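Local coordinates for protein soluble lytic transglycosylase B3 (Pseudomonas aeruginosa, PDB 5ANZ) that probably cleaves the glycan strands of peptidoglycan as a lytic transglycosylase of cell-wall turnover, and carries a bound calcium ion in its lysozyme-like domain, at residues D70-G75 against N155-L160; A114-H119 against D133-V138; H186-A191 against T210-Y215; S192-S197 against D226-P231. All coordinates share one frame; numbering follows the deposited sequence.

Contact 1 (D70-G75 against N155-L160)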
loop_
_atom_site.group_PDB
_atom_site.type_symbol
_atom_site.label_atom_id
_atom_site.label_comp_id
_atom_site.label_asym_id
_atom_site.label_seq_id
_atom_site.Cartn_x
_atom_site.Cartn_y
_atom_site.Cartn_z
ATOM N N ASP A 70 -0.677 15.570 29.234
ATOM C CA ASP A 70 0.554 15.501 30.011
ATOM C C ASP A 70 1.047 14.062 30.151
ATOM O O ASP A 70 2.247 13.800 30.094
ATOM C CB ASP A 70 0.347 16.140 31.386
ATOM C CG ASP A 70 -0.017 17.619 31.289
ATOM O OD1 ASP A 70 0.261 18.242 30.237
ATOM O OD2 ASP A 70 -0.584 18.159 32.262
ATOM N N ARG A 71 0.112 13.133 30.323
ATOM C CA ARG A 71 0.429 11.706 30.366
ATOM C C ARG A 71 1.085 11.265 29.053
ATOM O O ARG A 71 2.086 10.545 29.034
ATOM C CB ARG A 71 -0.849 10.908 30.621
ATOM C CG ARG A 71 -0.669 9.431 30.878
ATOM C CD ARG A 71 -2.024 8.741 30.787
ATOM N NE ARG A 71 -1.989 7.332 31.173
ATOM C CZ ARG A 71 -2.280 6.320 30.358
ATOM N NH1 ARG A 71 -2.637 6.552 29.097
ATOM N NH2 ARG A 71 -2.229 5.072 30.810
ATOM N N ALA A 72 0.508 11.729 27.956
ATOM C CA ALA A 72 0.967 11.373 26.619
ATOM C C ALA A 72 2.344 11.951 26.290
ATOM O O ALA A 72 3.122 11.343 25.552
ATOM C CB ALA A 72 -0.050 11.835 25.589
ATOM N N PHE A 73 2.644 13.132 26.828
ATOM C CA PHE A 73 3.890 13.812 26.493
ATOM C C PHE A 73 4.981 13.662 27.546
ATOM O O PHE A 73 6.072 14.192 27.377
ATOM C CB PHE A 73 3.622 15.296 26.230
ATOM C CG PHE A 73 3.200 15.574 24.819
ATOM C CD1 PHE A 73 1.864 15.503 24.455
ATOM C CD2 PHE A 73 4.142 15.845 23.842
ATOM C CE1 PHE A 73 1.476 15.733 23.138
ATOM C CE2 PHE A 73 3.750 16.079 22.522
ATOM C CZ PHE A 73 2.417 16.024 22.180
ATOM N N ALA A 74 4.695 12.931 28.619
ATOM C CA ALA A 74 5.687 12.714 29.668
ATOM C C ALA A 74 7.001 12.154 29.113
ATOM O O ALA A 74 7.047 11.034 28.594
ATOM C CB ALA A 74 5.126 11.785 30.737
ATOM N N GLY A 75 8.063 12.947 29.211
ATOM C CA GLY A 75 9.383 12.516 28.787
ATOM C C GLY A 75 9.622 12.563 27.288
ATOM O O GLY A 75 10.718 12.244 26.820
ATOM N N ASN A 155 6.949 5.103 19.849
ATOM C CA ASN A 155 5.771 5.677 20.448
ATOM C C ASN A 155 5.111 6.655 19.486
ATOM O O ASN A 155 5.764 7.592 18.993
ATOM C CB ASN A 155 6.118 6.386 21.751
ATOM C CG ASN A 155 4.882 6.903 22.447
ATOM O OD1 ASN A 155 4.417 8.005 22.159
ATOM N ND2 ASN A 155 4.302 6.076 23.327
ATOM N N VAL A 156 3.828 6.422 19.213
ATOM C CA VAL A 156 3.103 7.182 18.189
ATOM C C VAL A 156 3.066 8.663 18.528
ATOM O O VAL A 156 3.201 9.508 17.629
ATOM C CB VAL A 156 1.672 6.640 18.035
ATOM C CG1 VAL A 156 0.800 7.579 17.196
ATOM C CG2 VAL A 156 1.738 5.242 17.402
ATOM N N ILE A 157 2.909 8.987 19.816
ATOM C CA ILE A 157 2.862 10.411 20.194
ATOM C C ILE A 157 4.213 11.070 19.929
ATOM O O ILE A 157 4.291 12.175 19.384
ATOM C CB ILE A 157 2.466 10.608 21.659
ATOM C CG1 ILE A 157 1.093 9.984 21.920
ATOM C CG2 ILE A 157 2.503 12.105 22.018
ATOM C CD1 ILE A 157 -0.057 10.582 21.117
ATOM N N ARG A 158 5.286 10.380 20.284
ATOM C CA ARG A 158 6.617 10.927 20.059
ATOM C C ARG A 158 6.891 11.114 18.570
ATOM O O ARG A 158 7.397 12.151 18.141
ATOM C CB ARG A 158 7.690 10.026 20.661
ATOM C CG ARG A 158 9.066 10.673 20.584
ATOM C CD ARG A 158 10.154 9.782 21.175
ATOM N NE ARG A 158 11.442 10.471 21.165
ATOM C CZ ARG A 158 12.583 9.926 21.568
ATOM N NH1 ARG A 158 12.600 8.674 22.019
ATOM N NH2 ARG A 158 13.712 10.628 21.512
ATOM N N SER A 159 6.542 10.113 17.776
ATOM C CA SER A 159 6.836 10.178 16.349
ATOM C C SER A 159 6.047 11.294 15.668
ATOM O O SER A 159 6.617 12.090 14.910
ATOM C CB SER A 159 6.538 8.837 15.677
ATOM O OG SER A 159 7.360 7.823 16.236
ATOM N N LEU A 160 4.748 11.378 15.948
ATOM C CA LEU A 160 3.934 12.419 15.316
ATOM C C LEU A 160 4.266 13.824 15.827
ATOM O O LEU A 160 4.196 14.790 15.059
ATOM C CB LEU A 160 2.447 12.131 15.498
ATOM C CG LEU A 160 1.951 10.906 14.707
ATOM C CD1 LEU A 160 0.506 10.581 15.071
ATOM C CD2 LEU A 160 2.102 11.125 13.207
HETATM O O HOH W 1 3.381 8.827 24.739
#
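One face of the Phe73 ring carries the CG2 methyl of Ile157, a CH-pi contact in which the methyl lies 4.0 Å from the ring centroid and 14° off the ring normal. Phe69 stacks with the same ring, and Trp51 and Arg52 of helix 48-61 also touch Phe73. The pairing joins the C-terminal part of helix 66-73 to the first turn of helix 156-166 within the lysozyme-like transglycosylase domain. Ile157 presents CG2 because that methyl stands anti to its backbone N, with CG1 beside the N (chi1 -59°). The two side chains meet nearly at right angles. CG1 turns to the methyl of Ala72, 4.3 Å from its CB, where Leu181 and Leu184 of helix 170-186 also pack on Ala72.

A polar link runs beside this apolar patch. Asn155, the N-cap of helix 156-166, accepts at OD1 from Arg158 N (3.1 Å), in the carbonyl plane on a lone pair, and more weakly from Ile157 N. A single water joins the cap to the other helix: it donates to Asn155 OD1 at 2.9 Å and to Ala72 O at 2.7 Å.

Contact 2 (A114-H119 against D133-V138)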
loop_
_atom_site.group_PDB
_atom_site.type_symbol
_atom_site.label_atom_id
_atom_site.label_comp_id
_atom_site.label_asym_id
_atom_site.label_seq_id
_atom_site.Cartn_x
_atom_site.Cartn_y
_atom_site.Cartn_z
ATOM N N ALA A 114 -0.803 -20.617 9.433
ATOM C CA ALA A 114 -0.910 -20.951 10.849
ATOM C C ALA A 114 -1.897 -20.014 11.549
ATOM O O ALA A 114 -2.646 -20.452 12.431
ATOM C CB ALA A 114 0.443 -20.889 11.521
ATOM N N ARG A 115 -1.890 -18.733 11.161
ATOM C CA ARG A 115 -2.825 -17.771 11.744
ATOM C C ARG A 115 -4.266 -18.050 11.334
ATOM O O ARG A 115 -5.195 -17.850 12.112
ATOM C CB ARG A 115 -2.439 -16.350 11.345
ATOM C CG ARG A 115 -1.076 -15.943 11.901
ATOM C CD ARG A 115 -1.078 -16.022 13.413
ATOM N NE ARG A 115 0.243 -15.774 13.982
ATOM C CZ ARG A 115 0.585 -14.663 14.626
ATOM N NH1 ARG A 115 -0.299 -13.693 14.789
ATOM N NH2 ARG A 115 1.810 -14.528 15.113
ATOM N N LEU A 116 -4.448 -18.489 10.097
ATOM C CA LEU A 116 -5.776 -18.802 9.599
ATOM C C LEU A 116 -6.378 -19.935 10.434
ATOM O O LEU A 116 -7.579 -19.940 10.714
ATOM C CB LEU A 116 -5.719 -19.173 8.106
ATOM C CG LEU A 116 -5.644 -17.974 7.164
ATOM C CD1 LEU A 116 -5.089 -18.405 5.808
ATOM C CD2 LEU A 116 -7.023 -17.303 7.015
ATOM N N ALA A 117 -5.541 -20.885 10.848
ATOM C CA ALA A 117 -6.014 -21.993 11.669
ATOM C C ALA A 117 -6.225 -21.561 13.110
ATOM O O ALA A 117 -7.227 -21.915 13.726
ATOM C CB ALA A 117 -5.039 -23.153 11.603
ATOM N N GLN A 118 -5.284 -20.782 13.637
ATOM C CA GLN A 118 -5.311 -20.397 15.040
ATOM C C GLN A 118 -6.525 -19.537 15.339
ATOM O O GLN A 118 -7.173 -19.696 16.377
ATOM C CB GLN A 118 -4.035 -19.644 15.411
ATOM C CG GLN A 118 -4.031 -19.069 16.821
ATOM C CD GLN A 118 -2.813 -18.201 17.096
ATOM O OE1 GLN A 118 -1.974 -17.982 16.218
ATOM N NE2 GLN A 118 -2.710 -17.700 18.319
ATOM N N HIS A 119 -6.827 -18.629 14.421
ATOM C CA HIS A 119 -7.906 -17.667 14.622
ATOM C C HIS A 119 -9.136 -17.997 13.784
ATOM O O HIS A 119 -9.912 -17.106 13.439
ATOM C CB HIS A 119 -7.420 -16.261 14.293
ATOM C CG HIS A 119 -6.294 -15.807 15.156
ATOM N ND1 HIS A 119 -6.396 -15.713 16.525
ATOM C CD2 HIS A 119 -5.023 -15.439 14.845
ATOM C CE1 HIS A 119 -5.240 -15.305 17.026
ATOM N NE2 HIS A 119 -4.397 -15.124 16.021
ATOM N N ASP A 133 -13.293 -11.781 2.682
ATOM C CA ASP A 133 -12.610 -13.068 2.710
ATOM C C ASP A 133 -11.497 -13.099 3.744
ATOM O O ASP A 133 -10.669 -12.189 3.800
ATOM C CB ASP A 133 -12.052 -13.395 1.324
ATOM C CG ASP A 133 -13.156 -13.524 0.289
ATOM O OD1 ASP A 133 -13.727 -14.622 0.167
ATOM O OD2 ASP A 133 -13.492 -12.523 -0.367
ATOM N N ALA A 134 -11.478 -14.163 4.540
ATOM C CA ALA A 134 -10.491 -14.314 5.600
ATOM C C ALA A 134 -9.078 -14.275 5.043
ATOM O O ALA A 134 -8.175 -13.740 5.686
ATOM C CB ALA A 134 -10.711 -15.614 6.357
ATOM N N ASP A 135 -8.880 -14.863 3.861
ATOM C CA ASP A 135 -7.527 -14.970 3.321
ATOM C C ASP A 135 -6.984 -13.594 2.988
ATOM O O ASP A 135 -5.791 -13.330 3.154
ATOM C CB ASP A 135 -7.480 -15.859 2.079
ATOM C CG ASP A 135 -7.680 -17.341 2.397
ATOM O OD1 ASP A 135 -7.621 -17.735 3.585
ATOM O OD2 ASP A 135 -7.883 -18.115 1.434
ATOM N N ALA A 136 -7.861 -12.695 2.542
ATOM C CA ALA A 136 -7.440 -11.332 2.234
ATOM C C ALA A 136 -7.142 -10.538 3.510
ATOM O O ALA A 136 -6.144 -9.830 3.562
ATOM C CB ALA A 136 -8.494 -10.610 1.407
ATOM N N VAL A 137 -7.991 -10.676 4.526
ATOM C CA VAL A 137 -7.730 -10.054 5.839
ATOM C C VAL A 137 -6.378 -10.505 6.386
ATOM O O VAL A 137 -5.561 -9.686 6.818
ATOM C CB VAL A 137 -8.837 -10.398 6.843
ATOM C CG1 VAL A 137 -8.511 -9.839 8.234
ATOM C CG2 VAL A 137 -10.174 -9.824 6.382
ATOM N N VAL A 138 -6.121 -11.809 6.351
ATOM C CA VAL A 138 -4.865 -12.309 6.883
ATOM C C VAL A 138 -3.677 -11.887 6.004
ATOM O O VAL A 138 -2.603 -11.602 6.515
ATOM C CB VAL A 138 -4.910 -13.844 7.073
ATOM C CG1 VAL A 138 -3.517 -14.416 7.380
ATOM C CG2 VAL A 138 -5.890 -14.188 8.224
#
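Apolar contact dominates here, and Leu116 makes all of the close approaches from helix 106-118. Its CD2 methyl lies against Val138 CG2 at 3.5 Å, a tight methyl-to-methyl contact, while the same CD2 reaches Ala134 CB at 4.1 Å. Ala134 and Val138 are one helical turn apart on helix 134-145, so the leucine end rests against two successive residues of one helix face. Val138 offers CG2 because that branch stands anti to its carbonyl carbon, with CG1 anti to the backbone N (chi1 169°).

The polar element is Asp135, whose side chain crosses that of Leu116 at about a right angle. Its OD1 rests against both leucine methyls, 3.4 Å from Leu116 CD1 and 3.5 Å from Leu116 CD2, which is van der Waals contact between a carboxylate oxygen and hydrocarbon. The charge is met on the other oxygen: OD2 forms a salt bridge with Lys344.

The short axes of 114-118 and 134-138 approach to 10.5 Å, with 121° between their N-to-C directions. This wide separation agrees with a contact carried by side-chain ends. Helix 120-130, which connects the two in sequence, places Leu123 against Leu116, Ala134 and Val138, and Phe343 at the end of helix 330-343 packs on both Leu116 and Val138, making this a junction of four helices in the transglycosylase domain.

Contact 3 (H186-A191 against T210-Y215)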
loop_
_atom_site.group_PDB
_atom_site.type_symbol
_atom_site.label_atom_id
_atom_site.label_comp_id
_atom_site.label_asym_id
_atom_site.label_seq_id
_atom_site.Cartn_x
_atom_site.Cartn_y
_atom_site.Cartn_z
ATOM N N HIS A 186 -10.009 8.298 24.909
ATOM C CA HIS A 186 -11.099 7.341 24.931
ATOM C C HIS A 186 -10.703 6.046 25.626
ATOM O O HIS A 186 -11.562 5.303 26.098
ATOM C CB HIS A 186 -11.595 7.036 23.520
ATOM C CG HIS A 186 -12.914 6.317 23.497
ATOM N ND1 HIS A 186 -13.040 5.017 23.079
ATOM C CD2 HIS A 186 -14.146 6.727 23.875
ATOM C CE1 HIS A 186 -14.312 4.649 23.188
ATOM N NE2 HIS A 186 -14.997 5.661 23.664
ATOM N N GLY A 187 -9.401 5.786 25.687
ATOM C CA GLY A 187 -8.881 4.634 26.406
ATOM C C GLY A 187 -8.683 3.342 25.628
ATOM O O GLY A 187 -8.603 2.268 26.244
ATOM N N ASP A 188 -8.590 3.426 24.301
ATOM C CA ASP A 188 -8.368 2.228 23.472
ATOM C C ASP A 188 -7.057 1.514 23.832
ATOM O O ASP A 188 -6.939 0.286 23.686
ATOM C CB ASP A 188 -8.339 2.571 21.974
ATOM C CG ASP A 188 -9.723 2.878 21.389
ATOM O OD1 ASP A 188 -10.752 2.354 21.877
ATOM O OD2 ASP A 188 -9.764 3.638 20.394
ATOM N N VAL A 189 -6.078 2.289 24.285
ATOM C CA VAL A 189 -4.756 1.766 24.635
ATOM C C VAL A 189 -4.076 2.753 25.585
ATOM O O VAL A 189 -4.301 3.952 25.484
ATOM C CB VAL A 189 -3.891 1.560 23.361
ATOM C CG1 VAL A 189 -3.582 2.913 22.687
ATOM C CG2 VAL A 189 -2.626 0.791 23.660
ATOM N N PRO A 190 -3.254 2.258 26.522
ATOM C CA PRO A 190 -2.460 3.178 27.347
ATOM C C PRO A 190 -1.370 3.849 26.521
ATOM O O PRO A 190 -0.848 3.253 25.574
ATOM C CB PRO A 190 -1.846 2.269 28.423
ATOM C CG PRO A 190 -2.683 1.008 28.407
ATOM C CD PRO A 190 -3.124 0.860 26.963
ATOM N N ALA A 191 -1.034 5.080 26.880
ATOM C CA ALA A 191 -0.014 5.832 26.163
ATOM C C ALA A 191 1.298 5.054 26.018
ATOM O O ALA A 191 1.916 5.053 24.945
ATOM C CB ALA A 191 0.226 7.156 26.869
ATOM N N THR A 210 -6.366 8.878 12.238
ATOM C CA THR A 210 -7.681 9.232 11.702
ATOM C C THR A 210 -8.367 7.995 11.082
ATOM O O THR A 210 -9.593 7.855 11.158
ATOM C CB THR A 210 -7.599 10.384 10.665
ATOM O OG1 THR A 210 -6.726 10.013 9.592
ATOM C CG2 THR A 210 -7.101 11.674 11.326
ATOM N N THR A 211 -7.592 7.078 10.494
ATOM C CA THR A 211 -8.184 5.850 9.984
ATOM C C THR A 211 -8.688 4.956 11.118
ATOM O O THR A 211 -9.766 4.363 11.039
ATOM C CB THR A 211 -7.169 5.060 9.112
ATOM O OG1 THR A 211 -6.819 5.865 7.981
ATOM C CG2 THR A 211 -7.759 3.735 8.658
ATOM N N HIS A 212 -7.917 4.868 12.196
ATOM C CA HIS A 212 -8.386 4.166 13.375
ATOM C C HIS A 212 -9.722 4.748 13.852
ATOM O O HIS A 212 -10.677 4.008 14.110
ATOM C CB HIS A 212 -7.345 4.249 14.504
ATOM C CG HIS A 212 -7.812 3.658 15.795
ATOM N ND1 HIS A 212 -7.503 2.371 16.178
ATOM C CD2 HIS A 212 -8.589 4.177 16.779
ATOM C CE1 HIS A 212 -8.066 2.124 17.348
ATOM N NE2 HIS A 212 -8.715 3.193 17.738
ATOM N N ASN A 213 -9.799 6.067 13.942
ATOM C CA ASN A 213 -10.983 6.680 14.519
ATOM C C ASN A 213 -12.239 6.504 13.661
ATOM O O ASN A 213 -13.352 6.556 14.186
ATOM C CB ASN A 213 -10.719 8.164 14.800
ATOM C CG ASN A 213 -9.872 8.371 16.046
ATOM O OD1 ASN A 213 -9.673 7.437 16.831
ATOM N ND2 ASN A 213 -9.399 9.598 16.256
ATOM N N GLN A 214 -12.061 6.271 12.360
ATOM C CA GLN A 214 -13.209 6.037 11.494
ATOM C C GLN A 214 -13.496 4.563 11.270
ATOM O O GLN A 214 -14.651 4.179 11.119
ATOM C CB GLN A 214 -13.029 6.723 10.138
ATOM C CG GLN A 214 -14.228 6.507 9.222
ATOM C CD GLN A 214 -14.233 7.418 8.009
ATOM O OE1 GLN A 214 -13.369 8.283 7.860
ATOM N NE2 GLN A 214 -15.218 7.225 7.134
ATOM N N TYR A 215 -12.464 3.722 11.262
ATOM C CA TYR A 215 -12.689 2.328 10.846
ATOM C C TYR A 215 -12.318 1.241 11.847
ATOM O O TYR A 215 -12.687 0.095 11.649
ATOM C CB TYR A 215 -11.936 2.037 9.540
ATOM C CG TYR A 215 -12.412 2.906 8.413
ATOM C CD1 TYR A 215 -13.585 2.606 7.744
ATOM C CD2 TYR A 215 -11.701 4.040 8.039
ATOM C CE1 TYR A 215 -14.045 3.424 6.704
ATOM C CE2 TYR A 215 -12.147 4.857 7.011
ATOM C CZ TYR A 215 -13.313 4.535 6.344
ATOM O OH TYR A 215 -13.755 5.353 5.331
#
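A single hydrogen bond carries this contact: His212 NE2 donates to Asp188 OD2 at 2.9 Å, with an N-H...acceptor angle of 165°, so it is nearly straight. The two side chains come from opposite directions and together span the 10.3 Å between the CA atoms of Asp188 and His212. OD2 lies close to the imidazole plane, at its edge. The carboxylate is turned otherwise: its plane is 62° from that of the ring, and the donor arrives 46° out of the carboxylate plane. The imidazole extends from helix 209-215 with CG anti to the backbone N, which carries NE2 far enough to meet the aspartate.

Both partners have further contacts. Asp188 OD1 accepts from the backbone N of Arg225, so the two carboxylate oxygens tie the loop after helix 170-186 both to helix 209-215 and to the calcium-binding loop. Ile183 packs against Asp188 and His212 alike, while Met202, Arg225 and Ile227 touch the imidazole.

The Asp188 side chain is about 7 Å from the bound calcium and about 4 Å from the side chain of Lys224, one of the residues of the metal site. The arrangement is a buried His-carboxylate hydrogen bond beside that site, consistent with a second-shell role through Arg225, next to the ligand Lys224; its helix also bears Thr211, a residue that binds N-acetylglucosamine.

Contact 4 (S192-S197 against D226-P231)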
loop_
_atom_site.group_PDB
_atom_site.type_symbol
_atom_site.label_atom_id
_atom_site.label_comp_id
_atom_site.label_asym_id
_atom_site.label_seq_id
_atom_site.Cartn_x
_atom_site.Cartn_y
_atom_site.Cartn_z
ATOM N N SER A 192 1.703 4.360 27.082
ATOM C CA SER A 192 2.939 3.589 27.023
ATOM C C SER A 192 2.951 2.530 25.923
ATOM O O SER A 192 4.027 2.153 25.462
ATOM C CB SER A 192 3.208 2.896 28.356
ATOM O OG SER A 192 3.485 3.848 29.366
ATOM N N PHE A 193 1.777 2.031 25.533
ATOM C CA PHE A 193 1.721 0.940 24.550
ATOM C C PHE A 193 1.183 1.391 23.188
ATOM O O PHE A 193 0.871 0.561 22.336
ATOM C CB PHE A 193 0.867 -0.218 25.096
ATOM C CG PHE A 193 1.379 -0.759 26.405
ATOM C CD1 PHE A 193 2.702 -1.152 26.541
ATOM C CD2 PHE A 193 0.541 -0.853 27.505
ATOM C CE1 PHE A 193 3.175 -1.640 27.748
ATOM C CE2 PHE A 193 1.019 -1.339 28.707
ATOM C CZ PHE A 193 2.332 -1.723 28.831
ATOM N N MET A 194 1.074 2.699 22.979
ATOM C CA MET A 194 0.608 3.191 21.667
ATOM C C MET A 194 1.770 3.222 20.695
ATOM O O MET A 194 2.430 4.257 20.493
ATOM C CB MET A 194 -0.027 4.576 21.779
ATOM C CG MET A 194 -0.728 4.954 20.497
ATOM S SD MET A 194 -1.373 6.634 20.628
ATOM C CE MET A 194 -3.031 6.360 20.090
ATOM N N ILE A 195 2.025 2.053 20.111
ATOM C CA ILE A 195 3.217 1.818 19.326
ATOM C C ILE A 195 2.876 1.801 17.839
ATOM O O ILE A 195 1.763 1.450 17.443
ATOM C CB ILE A 195 3.888 0.481 19.712
ATOM C CG1 ILE A 195 4.280 0.491 21.184
ATOM C CG2 ILE A 195 5.102 0.230 18.844
ATOM C CD1 ILE A 195 5.098 1.662 21.541
ATOM N N GLY A 196 3.844 2.188 17.026
ATOM C CA GLY A 196 3.663 2.148 15.582
ATOM C C GLY A 196 4.932 2.550 14.840
ATOM O O GLY A 196 6.040 2.590 15.411
ATOM N N SER A 197 4.779 2.845 13.555
ATOM C CA SER A 197 5.910 3.216 12.707
ATOM C C SER A 197 6.289 4.690 12.837
ATOM O O SER A 197 5.571 5.470 13.469
ATOM C CB SER A 197 5.568 2.917 11.241
ATOM O OG SER A 197 4.776 3.991 10.737
ATOM N N ASP A 226 -8.789 -2.084 20.360
ATOM C CA ASP A 226 -7.374 -2.340 20.634
ATOM C C ASP A 226 -6.677 -3.047 19.481
ATOM O O ASP A 226 -6.578 -4.279 19.465
ATOM C CB ASP A 226 -7.250 -3.167 21.906
ATOM C CG ASP A 226 -5.814 -3.563 22.209
ATOM O OD1 ASP A 226 -4.890 -2.936 21.652
ATOM O OD2 ASP A 226 -5.618 -4.495 23.018
ATOM N N ILE A 227 -6.177 -2.263 18.530
ATOM C CA ILE A 227 -5.518 -2.837 17.363
ATOM C C ILE A 227 -4.059 -3.152 17.671
ATOM O O ILE A 227 -3.319 -3.539 16.778
ATOM C CB ILE A 227 -5.574 -1.897 16.140
ATOM C CG1 ILE A 227 -4.908 -0.563 16.469
ATOM C CG2 ILE A 227 -7.037 -1.664 15.704
ATOM C CD1 ILE A 227 -4.745 0.363 15.242
ATOM N N TRP A 228 -3.660 -2.985 18.931
ATOM C CA TRP A 228 -2.312 -3.342 19.377
ATOM C C TRP A 228 -2.246 -4.749 19.967
ATOM O O TRP A 228 -1.365 -5.546 19.604
ATOM C CB TRP A 228 -1.816 -2.311 20.416
ATOM C CG TRP A 228 -1.677 -0.945 19.814
ATOM C CD1 TRP A 228 -0.544 -0.400 19.278
ATOM C CD2 TRP A 228 -2.703 0.053 19.671
ATOM N NE1 TRP A 228 -0.800 0.852 18.804
ATOM C CE2 TRP A 228 -2.118 1.160 19.031
ATOM C CE3 TRP A 228 -4.059 0.106 20.014
ATOM C CZ2 TRP A 228 -2.836 2.317 18.721
ATOM C CZ3 TRP A 228 -4.785 1.261 19.695
ATOM C CH2 TRP A 228 -4.170 2.344 19.055
ATOM N N GLY A 229 -3.158 -5.050 20.883
ATOM C CA GLY A 229 -3.068 -6.280 21.647
ATOM C C GLY A 229 -4.175 -7.288 21.427
ATOM O O GLY A 229 -4.139 -8.389 21.987
ATOM N N SER A 230 -5.173 -6.931 20.624
ATOM C CA SER A 230 -6.304 -7.828 20.411
ATOM C C SER A 230 -6.407 -8.310 18.975
ATOM O O SER A 230 -6.767 -7.527 18.103
ATOM C CB SER A 230 -7.614 -7.128 20.768
ATOM O OG SER A 230 -8.711 -7.890 20.292
ATOM N N PRO A 231 -6.123 -9.593 18.720
ATOM C CA PRO A 231 -6.246 -10.044 17.327
ATOM C C PRO A 231 -7.680 -9.840 16.794
ATOM O O PRO A 231 -7.858 -9.450 15.634
ATOM C CB PRO A 231 -5.889 -11.533 17.405
ATOM C CG PRO A 231 -5.046 -11.654 18.661
ATOM C CD PRO A 231 -5.610 -10.649 19.617
#
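Trp228 swings its indole toward residues 193-195 with CG beside the backbone N and anti to the carbonyl carbon (chi1 -64°), bringing NE1 to the backbone of Ile195. Met194, with CG anti to its own backbone N (chi1 -169°), brings that carbon obliquely to the benzene half of the indole, where Met194 CG lies 3.8 Å from Trp228 CZ2.

The central bond runs from Trp228 NE1 to Ile195 O at 3.0 Å. The oxygen sits close to the indole plane, and the N-H reaches it in the carbonyl plane on a lone pair, although the N-H...acceptor angle of 142° shows a clear bend. Phe193 O lies over one face of the indole, 3.5 Å from Trp228 CD1. The ring therefore meets one backbone oxygen at its edge and another over a face. Ile227 CG1 packs on the opposite face, 3.6 Å above the plane.

Asp226 holds the tryptophan N-H, and Trp228 O accepts from Gln204 NE2. Asp226 OD1 accepts from Trp228 N at 3.0 Å and from Gly229 N at 2.8 Å, both reaching it from the same face of the carboxylate plane. Outward from there, Asp226 N donates to Asp233 OD2, and Asp233 is itself a calcium ligand; the Trp228 side chain is about 9 Å from the metal. The arrangement is an Asx turn within the calcium-binding segment, between the ligands Lys224 and Asp233 and just ahead of helix 231-244, with its tryptophan anchored on the two-residue strand 195-196.

How the contacts relate
All four contacts belong to the transglycosylase domain. Contacts 1, 3 and 4 form a cluster: the centres of contacts 3 and 4 are about 10 Å apart, and the centre of contact 1 is about 15 Å from that of contact 3 and about 14 Å from that of contact 4. The segments of contacts 3 and 4 alternate along the chain, and both contacts flank the calcium-binding segment. The small antiparallel sheet of strands 154-155 and 195-196 ties this metal-side pair to contact 1. Contact 2 is nested in sequence within the span closed by contact 1, yet their centres are about 33 Å apart. It touches contact 4 through His119 and Pro231, linking a separate helix junction to the cluster.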